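Local coordinates for protein leucine aminopeptidase (Parabacteroides distasonis, PDB 3TC8) that binds zinc and is probably an aminopeptidase of the M28 peptidase family, which also includes glutaminyl-peptide cyclotransferases, at residues A[253-256]-A[261-264]. Sequence-based numbering, arbitrary orientation.
Sequences YVIS and PSID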
loop_
_atom_site.group_PDB
_atom_site.type_symbol
_atom_site.label_atom_id
_atom_site.label_comp_id
_atom_site.label_asym_id
_atom_site.label_seq_id
_atom_site.Cartn_x
_atom_site.Cartn_y
_atom_site.Cartn_z
ATOM N N TYR A 253 5.603 10.807 -3.009
ATOM C CA TYR A 253 6.819 11.065 -2.289
ATOM C C TYR A 253 7.971 10.191 -2.766
ATOM O O TYR A 253 9.120 10.593 -2.678
ATOM C CB TYR A 253 6.554 10.991 -0.782
ATOM C CG TYR A 253 5.664 12.051 -0.264
ATOM C CD1 TYR A 253 6.129 13.350 -0.089
ATOM C CD2 TYR A 253 4.342 11.790 0.012
ATOM C CE1 TYR A 253 5.291 14.359 0.413
ATOM C CE2 TYR A 253 3.478 12.791 0.480
ATOM C CZ TYR A 253 3.947 14.058 0.684
ATOM O OH TYR A 253 3.109 15.014 1.174
ATOM N N VAL A 254 7.646 9.004 -3.286
ATOM C CA VAL A 254 8.657 8.181 -3.946
ATOM C C VAL A 254 9.103 8.891 -5.238
ATOM O O VAL A 254 10.312 8.972 -5.498
ATOM C CB VAL A 254 8.138 6.778 -4.221
ATOM C CG1 VAL A 254 9.124 5.993 -5.065
ATOM C CG2 VAL A 254 7.785 6.056 -2.899
ATOM N N ILE A 255 8.162 9.440 -6.003
ATOM C CA ILE A 255 8.456 10.158 -7.237
ATOM C C ILE A 255 9.331 11.375 -6.930
ATOM O O ILE A 255 10.394 11.563 -7.520
ATOM C CB ILE A 255 7.137 10.559 -7.934
ATOM C CG1 ILE A 255 6.411 9.322 -8.475
ATOM C CG2 ILE A 255 7.421 11.580 -9.085
ATOM C CD1 ILE A 255 4.892 9.585 -8.797
ATOM N N SER A 256 8.910 12.184 -5.973
ATOM C CA SER A 256 9.625 13.432 -5.717
ATOM C C SER A 256 10.967 13.200 -5.038
ATOM O O SER A 256 11.942 13.920 -5.310
ATOM C CB SER A 256 8.771 14.392 -4.911
ATOM O OG SER A 256 8.488 13.936 -3.602
ATOM N N PRO A 261 9.695 6.548 -11.157
ATOM C CA PRO A 261 8.340 6.642 -11.710
ATOM C C PRO A 261 7.439 5.592 -11.050
ATOM O O PRO A 261 7.741 4.412 -11.146
ATOM C CB PRO A 261 8.524 6.379 -13.217
ATOM C CG PRO A 261 9.992 6.701 -13.468
ATOM C CD PRO A 261 10.695 6.255 -12.203
ATOM N N SER A 262 6.344 6.045 -10.449
ATOM C CA SER A 262 5.521 5.160 -9.609
ATOM C C SER A 262 4.061 5.416 -9.853
ATOM O O SER A 262 3.636 6.552 -10.145
ATOM C CB SER A 262 5.861 5.331 -8.141
ATOM O OG SER A 262 7.198 5.066 -7.851
ATOM N N ILE A 263 3.274 4.359 -9.718
ATOM C CA ILE A 263 1.845 4.422 -9.881
ATOM C C ILE A 263 1.134 3.961 -8.610
ATOM O O ILE A 263 1.710 3.258 -7.760
ATOM C CB ILE A 263 1.393 3.570 -11.082
ATOM C CG1 ILE A 263 1.435 2.061 -10.804
ATOM C CG2 ILE A 263 2.201 3.944 -12.347
ATOM C CD1 ILE A 263 0.682 1.233 -11.846
ATOM N N ASP A 264 -0.148 4.328 -8.535
ATOM C CA ASP A 264 -1.035 3.938 -7.442
ATOM C C ASP A 264 -2.195 3.161 -7.976
ATOM O O ASP A 264 -2.916 3.685 -8.844
ATOM C CB ASP A 264 -1.517 5.198 -6.708
ATOM C CG ASP A 264 -2.137 4.949 -5.365
ATOM O OD1 ASP A 264 -2.281 3.812 -4.892
ATOM O OD2 ASP A 264 -2.510 6.018 -4.725
#
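Ile255 and Val254, on helix 250-258, pack against Ser262 at the start of strand 262-266. The strand lies at one outer edge of the mixed sheet, and a short turn joins it to the helix. This is plain packing in the α/β fold of the M28 family, away from the zinc site: the helix just before the strand covers one side of it. Pro261 comes first. Its side chain turns away from the helix and touches Ala219 of helix 213-233, yet its CA is 5.7 Å from the CA of Ile255, the closest CA pair of the two segments. Ser262 follows and turns its side chain toward the helix. Its CB faces Ile255 CG1 at 4.0 Å. CG1 also lies 3.8 Å from Ser262 N, because it stands anti to the carbonyl carbon of Ile255 (chi1 -69°). The Ile255 side chain then runs on nearly extended, and Ile255 CD1 ends 3.5 Å from Ser262 O. With an alanine here, the space now filled by CG1 and CD1 would probably be left as a gap beside Ser262. Ser262 OG meets Val254 CG1 at 3.5 Å, a plain van der Waals touch. The hydroxyl has its hydrogen bond with Ile260 O, back in the turn. Ile263 points the opposite way, against Ile197 and Val223, and its backbone hydrogen bonds with Gly196 and Leu198 tie the strand into the sheet. No hydrogen bond links the two segments. Helix and edge strand therefore meet through aliphatic carbons alone on the helix side, and Ser262 O is buried beneath a methyl group without a polar partner.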